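Local coordinates for protein aerobactin synthase IucA (Klebsiella pneumoniae subsp. pneumoniae, PDB 5JM8) that probably catalyses an ATP- and magnesium-dependent ligation step in the assembly of the siderophore aerobactin, as an NRPS-independent siderophore (NIS) synthetase, at residues C104-F107 with H108-M112; L390-T393 with A394-A398; F473-E476 with Q477-Y481. All coordinates share one frame; numbering follows the deposited sequence.

Contact 1 of 3, residues C104-F107 with H108-M112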
# COMPACT_ATOMS: atom_id res chain seq x y z
N CYS A 104 11.55 -23.31 -47.16
CA CYS A 104 11.06 -21.99 -47.54
C CYS A 104 9.62 -21.77 -47.07
O CYS A 104 9.29 -20.73 -46.51
CB CYS A 104 11.12 -21.80 -49.06
SG CYS A 104 12.79 -21.66 -49.74
N GLU A 105 8.77 -22.76 -47.31
CA GLU A 105 7.35 -22.63 -46.99
C GLU A 105 7.11 -22.74 -45.49
O GLU A 105 6.15 -22.16 -44.97
CB GLU A 105 6.53 -23.69 -47.74
CG GLU A 105 5.02 -23.53 -47.58
CD GLU A 105 4.52 -22.16 -47.98
OE1 GLU A 105 5.12 -21.54 -48.89
OE2 GLU A 105 3.53 -21.69 -47.38
N THR A 106 7.96 -23.49 -44.80
CA THR A 106 7.93 -23.54 -43.34
C THR A 106 8.31 -22.19 -42.76
O THR A 106 7.73 -21.73 -41.78
CB THR A 106 8.89 -24.62 -42.79
OG1 THR A 106 8.52 -25.90 -43.29
CG2 THR A 106 8.84 -24.65 -41.27
N PHE A 107 9.32 -21.57 -43.36
CA PHE A 107 9.77 -20.25 -42.94
C PHE A 107 8.68 -19.21 -43.12
O PHE A 107 8.40 -18.42 -42.22
CB PHE A 107 11.03 -19.86 -43.72
CG PHE A 107 11.51 -18.46 -43.45
CD1 PHE A 107 12.18 -18.15 -42.28
CD2 PHE A 107 11.31 -17.46 -44.39
CE1 PHE A 107 12.63 -16.86 -42.05
CE2 PHE A 107 11.75 -16.16 -44.16
CZ PHE A 107 12.42 -15.87 -42.99
N HIS A 108 8.04 -19.23 -44.29
CA HIS A 108 7.03 -18.23 -44.62
C HIS A 108 5.78 -18.37 -43.76
O HIS A 108 5.20 -17.37 -43.35
CB HIS A 108 6.64 -18.32 -46.10
CG HIS A 108 5.68 -17.26 -46.53
ND1 HIS A 108 4.32 -17.43 -46.50
CD2 HIS A 108 5.89 -16.00 -47.00
CE1 HIS A 108 3.73 -16.33 -46.94
NE2 HIS A 108 4.66 -15.45 -47.25
N GLN A 109 5.35 -19.61 -43.51
CA GLN A 109 4.15 -19.82 -42.70
C GLN A 109 4.40 -19.34 -41.27
O GLN A 109 3.53 -18.73 -40.66
CB GLN A 109 3.73 -21.30 -42.71
CG GLN A 109 4.71 -22.27 -42.06
CD GLN A 109 4.19 -23.70 -42.01
OE1 GLN A 109 3.15 -24.02 -42.59
NE2 GLN A 109 4.92 -24.57 -41.33
N ARG A 110 5.61 -19.59 -40.76
CA ARG A 110 5.98 -19.14 -39.42
C ARG A 110 6.00 -17.62 -39.32
O ARG A 110 5.60 -17.05 -38.31
CB ARG A 110 7.34 -19.72 -39.03
CG ARG A 110 7.30 -21.20 -38.67
CD ARG A 110 8.69 -21.75 -38.37
NE ARG A 110 8.64 -23.14 -37.92
CZ ARG A 110 9.71 -23.87 -37.62
NH1 ARG A 110 10.93 -23.35 -37.73
NH2 ARG A 110 9.57 -25.13 -37.22
N VAL A 111 6.46 -16.96 -40.38
CA VAL A 111 6.50 -15.50 -40.42
C VAL A 111 5.09 -14.91 -40.43
O VAL A 111 4.87 -13.82 -39.89
CB VAL A 111 7.29 -15.00 -41.65
CG1 VAL A 111 7.05 -13.52 -41.89
CG2 VAL A 111 8.77 -15.28 -41.48
N MET A 112 4.15 -15.62 -41.05
CA MET A 112 2.75 -15.20 -41.06
C MET A 112 2.09 -15.47 -39.72
O MET A 112 1.26 -14.68 -39.25
CB MET A 112 1.97 -15.90 -42.16
CG MET A 112 2.26 -15.41 -43.57
SD MET A 112 2.21 -13.61 -43.73
CE MET A 112 3.91 -13.29 -44.12
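Two successive turns of the alpha-helix 101-124 meet here, with Phe107 against Val111 on the buried side and Thr106 against Arg110 on a more open one, both i to i+4 pairs. The helical repeat is documented by four consecutive backbone bonds, from His108 N to Cys104 O through Val111 N to Phe107 O, the latter 3.0 Å long with an N-H...O angle of 150°. On the buried side the evidence is a CH-pi contact: CG2 of Val111 stands over one face of the Phe107 ring, 4.1 Å from its centroid and 14° off the normal. The ring reaches that spot because CG of Phe107 lies anti to the backbone N (chi1 174°), leaning along the helix toward the next turn. Phe19 of helix 14-26 and Pro153 touch both side chains, and Phe545 meets the Phe107 ring edge-to-face, so the pair lies between helix 101-124, helix 14-26 and the helix 545-549 that holds Phe545.

On a neighbouring, more open side the side chains of Thr106 and Arg110 run alongside each other in the same direction. The Thr106 hydroxyl is engaged with Thr102 O, one turn back, which leaves the methyl for the arginine. Arg110 is stretched out, and its NH1 forms a salt bridge with Asp551, which probably limits rotation of the guanidinium. Over one face of the Arg110 guanidinium sits Thr106 CG2, 3.7 Å from NE and displaced toward the rim of the plane.

Contact 2 of 3, residues L390-T393 with A394-A398; sequences LGIT and AQQAA
Ala397 N donates to Thr393 O at 2.8 Å, closing the first turn of helix 394-420, and Ile392 and Thr393 run into that turn in extended conformation after the chain has left helix 378-390 at Gly391 with a positive phi. Thr393 and Gln396 carry most of the side-chain contact, and their bonds run both ways. The threonine hydroxyl oxygen accepts from the backbone: Gln396 N lies 2.9 Å from Thr393 OG1, with an N-H...O angle of 154°. In return the glutamine side chain reaches back, its OE1 taking the N-H of Thr393 at 2.9 Å in a nearly straight bond of 165°. That donor is slightly tilted from the plane of the amide carbonyl. These reciprocal bonds define a capping box, with Thr393 as N-cap of helix 394-420; they supply acceptors to two backbone N-H groups at the junction. A weak third link, from Thr393 OG1 to Gln396 OE1, spans 3.1 Å, so OE1 draws on both the backbone and the hydroxyl of one residue.

The torsions account for the fit. Thr393 places OG1 between its own N and carbonyl carbon (chi1 66°), facing the first turn, while the extended Gln396 chain crosses it at a slant. Ile392 adds apolar contact on the side facing helix 378-390: its CD1 lies 4.0 Å from Ala397 CB, and Ala397 also touches Val383 and Ser387 of that helix. Ile392 CB, meanwhile, comes within 3.4 Å of Gln396 OE1, bringing the aliphatic branch point beside the capping amide. Gln313 of the second subunit packs on Ile392, Thr393 and Gln396, placing this helix start at a subunit interface.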
# COMPACT_ATOMS: atom_id res chain seq x y z
N LEU A 390 12.48 17.38 -14.04
CA LEU A 390 13.69 18.16 -13.81
C LEU A 390 13.59 19.54 -14.46
O LEU A 390 14.44 20.41 -14.21
CB LEU A 390 14.91 17.43 -14.36
CG LEU A 390 15.22 16.06 -13.74
CD1 LEU A 390 16.39 15.41 -14.46
CD2 LEU A 390 15.50 16.18 -12.25
N GLY A 391 12.57 19.75 -15.28
CA GLY A 391 12.39 21.02 -15.96
C GLY A 391 13.43 21.26 -17.05
O GLY A 391 13.75 22.40 -17.36
N ILE A 392 13.96 20.17 -17.61
CA ILE A 392 14.95 20.26 -18.69
C ILE A 392 14.33 19.85 -20.02
O ILE A 392 13.25 19.25 -20.05
CB ILE A 392 16.17 19.36 -18.41
CG1 ILE A 392 15.74 17.90 -18.22
CG2 ILE A 392 16.92 19.86 -17.17
CD1 ILE A 392 16.90 16.94 -18.06
N THR A 393 15.00 20.17 -21.12
CA THR A 393 14.48 19.85 -22.45
C THR A 393 14.45 18.35 -22.68
O THR A 393 15.16 17.59 -22.01
CB THR A 393 15.32 20.48 -23.58
OG1 THR A 393 16.63 19.90 -23.59
CG2 THR A 393 15.42 21.99 -23.40
N ALA A 394 13.63 17.92 -23.63
CA ALA A 394 13.50 16.51 -23.94
C ALA A 394 14.82 15.96 -24.46
O ALA A 394 15.16 14.80 -24.21
CB ALA A 394 12.39 16.29 -24.94
N GLN A 395 15.57 16.79 -25.18
CA GLN A 395 16.88 16.38 -25.69
C GLN A 395 17.89 16.27 -24.54
O GLN A 395 18.71 15.35 -24.52
CB GLN A 395 17.39 17.36 -26.76
CG GLN A 395 18.82 17.07 -27.22
CD GLN A 395 19.21 17.80 -28.51
OE1 GLN A 395 18.55 17.65 -29.54
NE2 GLN A 395 20.29 18.57 -28.45
N GLN A 396 17.83 17.21 -23.60
CA GLN A 396 18.69 17.16 -22.41
C GLN A 396 18.36 15.94 -21.56
O GLN A 396 19.25 15.32 -20.98
CB GLN A 396 18.52 18.44 -21.57
CG GLN A 396 19.28 19.64 -22.11
CD GLN A 396 18.89 20.94 -21.42
OE1 GLN A 396 17.78 21.06 -20.90
NE2 GLN A 396 19.79 21.91 -21.42
N ALA A 397 17.07 15.61 -21.49
CA ALA A 397 16.63 14.43 -20.77
C ALA A 397 17.14 13.18 -21.49
O ALA A 397 17.54 12.20 -20.85
CB ALA A 397 15.12 14.41 -20.65
N ALA A 398 17.14 13.23 -22.81
CA ALA A 398 17.57 12.10 -23.62
C ALA A 398 19.06 11.85 -23.44
O ALA A 398 19.50 10.71 -23.29
CB ALA A 398 17.25 12.35 -25.08

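Contact 3 of 3, residues F473-E476 with Q477-Y481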
# COMPACT_ATOMS: atom_id res chain seq x y z
N PHE A 473 35.56 -18.87 -22.92
CA PHE A 473 35.58 -18.24 -24.24
C PHE A 473 36.99 -17.89 -24.69
O PHE A 473 37.82 -17.46 -23.90
CB PHE A 473 34.73 -16.96 -24.24
CG PHE A 473 33.29 -17.18 -24.63
CD1 PHE A 473 32.73 -18.46 -24.65
CD2 PHE A 473 32.49 -16.11 -24.97
CE1 PHE A 473 31.41 -18.65 -25.01
CE2 PHE A 473 31.17 -16.29 -25.33
CZ PHE A 473 30.63 -17.56 -25.35
N THR A 474 37.24 -18.08 -25.98
CA THR A 474 38.46 -17.60 -26.59
C THR A 474 38.31 -16.11 -26.86
O THR A 474 37.23 -15.54 -26.71
CB THR A 474 38.77 -18.32 -27.91
OG1 THR A 474 37.76 -18.02 -28.88
CG2 THR A 474 38.86 -19.83 -27.70
N ARG A 475 39.41 -15.48 -27.25
CA ARG A 475 39.40 -14.07 -27.63
C ARG A 475 38.45 -13.83 -28.79
O ARG A 475 37.60 -12.95 -28.72
CB ARG A 475 40.82 -13.63 -27.99
CG ARG A 475 40.96 -12.15 -28.27
CD ARG A 475 42.42 -11.79 -28.50
NE ARG A 475 42.60 -10.38 -28.87
CZ ARG A 475 42.53 -9.92 -30.11
NH1 ARG A 475 42.27 -10.74 -31.12
NH2 ARG A 475 42.71 -8.62 -30.34
N GLU A 476 38.57 -14.63 -29.84
CA GLU A 476 37.76 -14.45 -31.04
C GLU A 476 36.27 -14.62 -30.76
O GLU A 476 35.44 -13.93 -31.35
CB GLU A 476 38.20 -15.44 -32.12
CG GLU A 476 39.69 -15.36 -32.48
CD GLU A 476 40.16 -13.94 -32.75
OE1 GLU A 476 39.38 -13.14 -33.31
OE2 GLU A 476 41.32 -13.62 -32.40
N GLN A 477 35.93 -15.55 -29.87
CA GLN A 477 34.54 -15.76 -29.46
C GLN A 477 33.98 -14.51 -28.80
O GLN A 477 32.85 -14.10 -29.08
CB GLN A 477 34.42 -16.95 -28.50
CG GLN A 477 34.35 -18.30 -29.19
CD GLN A 477 34.31 -19.45 -28.20
OE1 GLN A 477 35.18 -19.56 -27.33
NE2 GLN A 477 33.32 -20.32 -28.34
N LEU A 478 34.78 -13.90 -27.93
CA LEU A 478 34.38 -12.71 -27.22
C LEU A 478 34.09 -11.56 -28.18
O LEU A 478 33.06 -10.89 -28.07
CB LEU A 478 35.46 -12.29 -26.22
CG LEU A 478 35.21 -10.96 -25.50
CD1 LEU A 478 34.04 -11.09 -24.54
CD2 LEU A 478 36.46 -10.51 -24.77
N LEU A 479 35.00 -11.34 -29.12
CA LEU A 479 34.89 -10.22 -30.05
C LEU A 479 33.73 -10.40 -31.03
O LEU A 479 33.25 -9.42 -31.60
CB LEU A 479 36.20 -10.05 -30.83
CG LEU A 479 37.29 -9.23 -30.14
CD1 LEU A 479 37.76 -9.88 -28.85
CD2 LEU A 479 38.47 -9.03 -31.08
N ARG A 480 33.28 -11.63 -31.21
CA ARG A 480 32.14 -11.90 -32.08
C ARG A 480 30.83 -11.62 -31.35
O ARG A 480 30.00 -10.85 -31.83
CB ARG A 480 32.16 -13.35 -32.57
CG ARG A 480 30.94 -13.73 -33.39
CD ARG A 480 31.03 -15.14 -33.95
NE ARG A 480 32.23 -15.34 -34.76
CZ ARG A 480 32.45 -14.78 -35.94
NH1 ARG A 480 31.56 -13.96 -36.48
NH2 ARG A 480 33.58 -15.03 -36.60
N TYR A 481 30.66 -12.23 -30.18
CA TYR A 481 29.40 -12.18 -29.46
C TYR A 481 29.18 -10.89 -28.68
O TYR A 481 28.16 -10.23 -28.82
CB TYR A 481 29.31 -13.36 -28.48
CG TYR A 481 29.27 -14.72 -29.12
CD1 TYR A 481 28.43 -14.99 -30.20
CD2 TYR A 481 30.07 -15.75 -28.65
CE1 TYR A 481 28.39 -16.24 -30.78
CE2 TYR A 481 30.04 -17.00 -29.23
CZ TYR A 481 29.20 -17.24 -30.30
OH TYR A 481 29.18 -18.49 -30.87
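Gln477 OE1 receives the backbone N-H of Thr474 at 2.9 Å, in the carbonyl plane and on a lone pair, with a nearly straight N-H...O angle of 171°. A second, weak bond reaches the same oxygen from Thr474 OG1, 3.4 Å away. The hydroxyl oxygen in turn accepts from Gln477 N at 3.2 Å, and this exchange is a capping box that begins helix 475-500, with Thr474 as N-cap. The extended Gln477 chain, its CG beside the backbone N (chi1 -83°), carries the amide back past the helix start.

Gln477 also covers Phe473: its CB stands above one face of the ring, offset toward the rim and 4.0 Å from Phe473 CG. The same ring meets Tyr481, one turn beyond Gln477, with Phe473 CE2 3.5 Å from Tyr481 CD2. The two ring planes are inclined at 39°, an oblique aromatic pair, and Met454 packs on Phe473. Toward helix 528-535, Leu479 CD2 lies over one face of the Arg475 guanidinium, whose in-plane edge meets Glu476 OE2 in a weakly bonded salt bridge, NH1 to OE2 3.3 Å.

Contacts 1, 2 and 3 follow one another along the chain without interleaving: contact 1 on helix 101-124, contact 2 at the junction of helices 378-390 and 394-420, and contact 3 at the start of helix 475-500. None touches another. Contacts 1 and 3 have centres about 32 Å apart, contacts 2 and 3 about 38 Å, and contacts 1 and 2 about 44 Å. Contact 1 lies within its helix, whereas contacts 2 and 3 both mark helix starts. The side chains of Arg110 and Tyr481 lie about 13 and 12 Å from the bound ATP, not in contact with it. Contact 2 instead packs against the second subunit, while no other chain of the assembly touches contacts 1 and 3.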